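Local coordinates for protein phosphoglycerate oxidoreductase (Rhizobium etli, PDB 4HY3) that probably binds NAD and reduces hydroxypyruvate or glyoxylate, as a member of the D-2-hydroxyacid dehydrogenases, at residues L139-A144 / G308-A313; M334-M337 / P343-C346. All blocks are in the same frame, centred on the assembly; numbering follows the deposited sequence.

Contact 1: residues L139-A144 / G308-A313; sequences LGFALA and GFIRSA
Ile310 reaches from its strand to two residues three apart on one helix turn, Phe141 and Ala144. Starting at its CB, the side chain divides. The CG2 methyl lies anti to the backbone N and runs to the Phe141 ring, 3.8 Å from Phe141 CD1 and a little farther from Phe141 CE1, meeting the ring obliquely. The other branch leaves through CG1, which stands beside the backbone N (chi1 -72°), and the extended second torsion carries CD1 on to the methyl of Ala144, with Ile310 CD1 and Ala144 CB 3.4 Å apart.

Strand 309-311 is the last of the seven parallel strands of the Rossmann-type nucleotide-binding domain, bonded through its backbone to strand 286-289. Ala288 of that neighbouring strand touches both Phe141 and Ile310, so the apolar patch continues onto the next strand. Farther along, the ring turns its edge, at CZ, to Ser312: Phe141 CZ is 3.4 Å from Ser312 OG and 3.7 Å from Ser312 CB. The hydroxyl oxygen lies near the ring plane and has a weak hydrogen bond to Asp290 OD1. A second subunit adjoins this region: its Ile149 packs on Phe141, while its Asp153 OD1 accepts a hydrogen bond from the backbone N of Arg311.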
loop_
_atom_site.group_PDB
_atom_site.type_symbol
_atom_site.label_atom_id
_atom_site.label_comp_id
_atom_site.label_asym_id
_atom_site.label_seq_id
_atom_site.Cartn_x
_atom_site.Cartn_y
_atom_site.Cartn_z
ATOM N N LEU A 139 16.578 -8.873 -2.963
ATOM C CA LEU A 139 15.666 -8.804 -4.079
ATOM C C LEU A 139 16.541 -8.729 -5.335
ATOM O O LEU A 139 16.198 -9.261 -6.396
ATOM C CB LEU A 139 14.769 -7.596 -3.941
ATOM C CG LEU A 139 13.770 -7.331 -5.050
ATOM C CD1 LEU A 139 13.258 -8.636 -5.637
ATOM C CD2 LEU A 139 12.566 -6.519 -4.575
ATOM N N GLY A 140 17.706 -8.097 -5.192
ATOM C CA GLY A 140 18.609 -7.932 -6.307
ATOM C C GLY A 140 18.927 -9.277 -6.923
ATOM O O GLY A 140 18.673 -9.479 -8.099
ATOM N N PHE A 141 19.472 -10.198 -6.129
ATOM C CA PHE A 141 19.790 -11.541 -6.631
ATOM C C PHE A 141 18.570 -12.273 -7.157
ATOM O O PHE A 141 18.682 -12.954 -8.188
ATOM C CB PHE A 141 20.438 -12.429 -5.588
ATOM C CG PHE A 141 21.600 -11.820 -4.917
ATOM C CD1 PHE A 141 22.575 -11.167 -5.649
ATOM C CD2 PHE A 141 21.730 -11.912 -3.543
ATOM C CE1 PHE A 141 23.667 -10.605 -5.015
ATOM C CE2 PHE A 141 22.818 -11.344 -2.902
ATOM C CZ PHE A 141 23.791 -10.696 -3.644
ATOM N N ALA A 142 17.425 -12.141 -6.478
ATOM C CA ALA A 142 16.188 -12.752 -6.990
ATOM C C ALA A 142 15.995 -12.431 -8.480
ATOM O O ALA A 142 15.883 -13.344 -9.309
ATOM C CB ALA A 142 14.983 -12.331 -6.182
ATOM N N LEU A 143 16.054 -11.138 -8.803
ATOM C CA LEU A 143 15.903 -10.658 -10.170
ATOM C C LEU A 143 17.069 -11.042 -11.048
ATOM O O LEU A 143 16.913 -11.240 -12.252
ATOM C CB LEU A 143 15.686 -9.152 -10.215
ATOM C CG LEU A 143 14.452 -8.745 -9.424
ATOM C CD1 LEU A 143 14.493 -7.245 -9.145
ATOM C CD2 LEU A 143 13.177 -9.146 -10.146
ATOM N N ALA A 144 18.244 -11.153 -10.460
ATOM C CA ALA A 144 19.365 -11.558 -11.268
ATOM C C ALA A 144 19.117 -13.008 -11.686
ATOM O O ALA A 144 19.084 -13.295 -12.891
ATOM C CB ALA A 144 20.686 -11.381 -10.535
ATOM N N GLY A 308 25.501 -20.936 -12.568
ATOM C CA GLY A 308 24.141 -20.941 -12.017
ATOM C C GLY A 308 24.068 -20.511 -10.564
ATOM O O GLY A 308 22.999 -20.555 -9.947
ATOM N N PHE A 309 25.216 -20.099 -10.027
ATOM C CA PHE A 309 25.339 -19.663 -8.645
ATOM C C PHE A 309 25.902 -18.232 -8.614
ATOM O O PHE A 309 27.084 -18.034 -8.922
ATOM C CB PHE A 309 26.262 -20.626 -7.884
ATOM C CG PHE A 309 26.307 -20.392 -6.399
ATOM C CD1 PHE A 309 25.563 -21.191 -5.537
ATOM C CD2 PHE A 309 27.100 -19.374 -5.853
ATOM C CE1 PHE A 309 25.600 -20.976 -4.167
ATOM C CE2 PHE A 309 27.128 -19.153 -4.479
ATOM C CZ PHE A 309 26.375 -19.954 -3.639
ATOM N N ILE A 310 25.064 -17.251 -8.252
ATOM C CA ILE A 310 25.507 -15.847 -8.063
ATOM C C ILE A 310 26.246 -15.599 -6.744
ATOM O O ILE A 310 25.687 -15.845 -5.674
ATOM C CB ILE A 310 24.341 -14.845 -8.160
ATOM C CG1 ILE A 310 23.867 -14.718 -9.601
ATOM C CG2 ILE A 310 24.765 -13.468 -7.670
ATOM C CD1 ILE A 310 22.493 -14.094 -9.729
ATOM N N ARG A 311 27.475 -15.069 -6.843
ATOM C CA ARG A 311 28.390 -14.867 -5.694
ATOM C C ARG A 311 28.494 -13.410 -5.187
ATOM O O ARG A 311 28.439 -12.451 -5.984
ATOM C CB ARG A 311 29.799 -15.382 -6.028
ATOM C CG ARG A 311 29.968 -16.895 -5.976
ATOM C CD ARG A 311 30.925 -17.394 -7.062
ATOM N NE ARG A 311 30.489 -16.986 -8.400
ATOM C CZ ARG A 311 29.986 -17.798 -9.324
ATOM N NH1 ARG A 311 29.860 -19.104 -9.097
ATOM N NH2 ARG A 311 29.612 -17.287 -10.490
ATOM N N SER A 312 28.682 -13.271 -3.868
ATOM C CA SER A 312 28.694 -11.985 -3.177
ATOM C C SER A 312 29.522 -12.098 -1.881
ATOM O O SER A 312 29.132 -12.816 -0.951
ATOM C CB SER A 312 27.249 -11.567 -2.863
ATOM O OG SER A 312 27.091 -10.165 -2.890
ATOM N N ALA A 313 30.646 -11.378 -1.815
ATOM C CA ALA A 313 31.617 -11.503 -0.728
ATOM C C ALA A 313 31.229 -10.908 0.648
ATOM O O ALA A 313 31.874 -9.963 1.134
ATOM C CB ALA A 313 32.952 -10.957 -1.187
#

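Contact 2: residues M334-M337 / P343-C346; sequences MDLM and PMRC
Met337, a selenomethionine, lays its selenium over the ring of Pro343, where the chain returns after helix 320-338 to pack against that helix. The contact joins the C-terminal end of the helix to the loop leading into strand 347-348, the antiparallel edge strand of the mixed sheet that also holds strands 77-82 and 122-125. As in relatives, this sheet probably belongs to the flavodoxin-like catalytic domain of D-2-hydroxyacid dehydrogenases.

Met337 SE is 4.0 Å from Pro343 CD and 4.1 Å from Pro343 CB, and lies over one face of the ring, offset toward CB, CG and CD. The Met337 chain runs extended through its second torsion and then turns about the CG-SE bond (chi3 -102°), which brings its methyl back to the proline: Met337 CE is 4.0 Å from Pro343 CB. His122 of strand 122-125 touches both residues, and Tyr79 of strand 77-82 packs on Met337.

One residue earlier on the helix, Leu336 points toward the returning chain and approaches Met344, also a selenomethionine; the two side chains cross at a slant. Trp208 of a third subunit packs on both, carrying the apolar patch across a subunit boundary. Polar anchoring of the turn comes from Asp333 of the same helix, whose OD1 accepts hydrogen bonds from the backbone N of Met344 and of Arg345, and whose OD2 accepts one from Cys346 N. Where the leucine and selenomethionine meet, Leu336 CD1 is 4.2 Å from Met344 CG.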
loop_
_atom_site.group_PDB
_atom_site.type_symbol
_atom_site.label_atom_id
_atom_site.label_comp_id
_atom_site.label_asym_id
_atom_site.label_seq_id
_atom_site.Cartn_x
_atom_site.Cartn_y
_atom_site.Cartn_z
HETATM N N MSE A 334 18.156 8.244 22.957
HETATM C CA MSE A 334 18.627 9.078 24.061
HETATM C C MSE A 334 17.585 10.125 24.430
HETATM O O MSE A 334 17.293 10.374 25.610
HETATM C CB MSE A 334 19.981 9.601 23.630
HETATM C CG MSE A 334 21.065 8.574 23.955
HETATM SE SE MSE A 334 22.773 9.220 23.211
HETATM C CE MSE A 334 23.735 9.839 24.797
ATOM N N ASP A 335 16.980 10.702 23.409
ATOM C CA ASP A 335 16.057 11.774 23.584
ATOM C C ASP A 335 14.801 11.332 24.324
ATOM O O ASP A 335 14.280 12.099 25.177
ATOM C CB ASP A 335 15.689 12.309 22.229
ATOM C CG ASP A 335 14.649 13.364 22.305
ATOM O OD1 ASP A 335 14.822 14.334 23.078
ATOM O OD2 ASP A 335 13.647 13.222 21.582
ATOM N N LEU A 336 14.325 10.109 24.017
ATOM C CA LEU A 336 13.240 9.505 24.782
ATOM C C LEU A 336 13.604 9.284 26.247
ATOM O O LEU A 336 12.817 9.615 27.141
ATOM C CB LEU A 336 12.709 8.238 24.129
ATOM C CG LEU A 336 11.936 8.464 22.809
ATOM C CD1 LEU A 336 12.054 7.273 21.881
ATOM C CD2 LEU A 336 10.466 8.860 22.961
HETATM N N MSE A 337 14.789 8.772 26.524
HETATM C CA MSE A 337 15.112 8.461 27.895
HETATM C C MSE A 337 15.452 9.699 28.665
HETATM O O MSE A 337 15.218 9.763 29.873
HETATM C CB MSE A 337 16.244 7.488 27.934
HETATM C CG MSE A 337 15.797 6.330 27.085
HETATM SE SE MSE A 337 16.883 4.752 27.552
HETATM C CE MSE A 337 18.028 4.956 25.952
ATOM N N PRO A 343 12.969 3.371 25.672
ATOM C CA PRO A 343 13.546 3.442 24.332
ATOM C C PRO A 343 12.672 2.629 23.378
ATOM O O PRO A 343 12.099 1.614 23.793
ATOM C CB PRO A 343 14.919 2.792 24.522
ATOM C CG PRO A 343 14.705 1.809 25.630
ATOM C CD PRO A 343 13.765 2.514 26.569
HETATM N N MSE A 344 12.554 3.087 22.131
HETATM C CA MSE A 344 11.667 2.463 21.150
HETATM C C MSE A 344 12.406 1.999 19.947
HETATM O O MSE A 344 12.045 0.994 19.356
HETATM C CB MSE A 344 10.639 3.446 20.590
HETATM C CG MSE A 344 9.552 3.922 21.537
HETATM SE SE MSE A 344 8.692 2.412 22.465
HETATM C CE MSE A 344 7.397 1.768 21.117
ATOM N N ARG A 345 13.448 2.732 19.577
ATOM C CA ARG A 345 14.002 2.687 18.232
ATOM C C ARG A 345 14.923 1.495 18.014
ATOM O O ARG A 345 14.813 0.792 17.009
ATOM C CB ARG A 345 14.711 4.023 17.875
ATOM C CG ARG A 345 15.023 4.181 16.389
ATOM C CD ARG A 345 14.208 3.154 15.616
ATOM N NE ARG A 345 13.929 3.529 14.239
ATOM C CZ ARG A 345 13.170 2.820 13.404
ATOM N NH1 ARG A 345 12.598 1.690 13.788
ATOM N NH2 ARG A 345 12.985 3.251 12.178
ATOM N N CYS A 346 15.842 1.301 18.946
ATOM C CA CYS A 346 16.778 0.201 18.882
ATOM C C CYS A 346 16.149 -0.970 19.615
ATOM O O CYS A 346 15.251 -0.768 20.426
ATOM C CB CYS A 346 18.092 0.603 19.563
ATOM S SG CYS A 346 18.812 2.221 19.119
#

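Both contacts are largely buried and apolar, yet they lie in different domains on opposite sides of the chain's centre, contact 1 at the edge of the parallel sheet, contact 2 beside the mixed sheet, with centres 36 Å apart and nearest atoms about 19 Å apart. Contact 1 joins elements far apart in sequence; contact 2 is local, with five residues between its segments. Helix 320-338 comes directly after strand 309-311 in the chain. Contact 1 sets an aromatic ring against isoleucine and a serine hydroxyl; contact 2 sets leucine and selenomethionine against proline and a partly exposed selenomethionine, with Asp333 holding the loop backbone. Different neighbouring subunits adjoin the two.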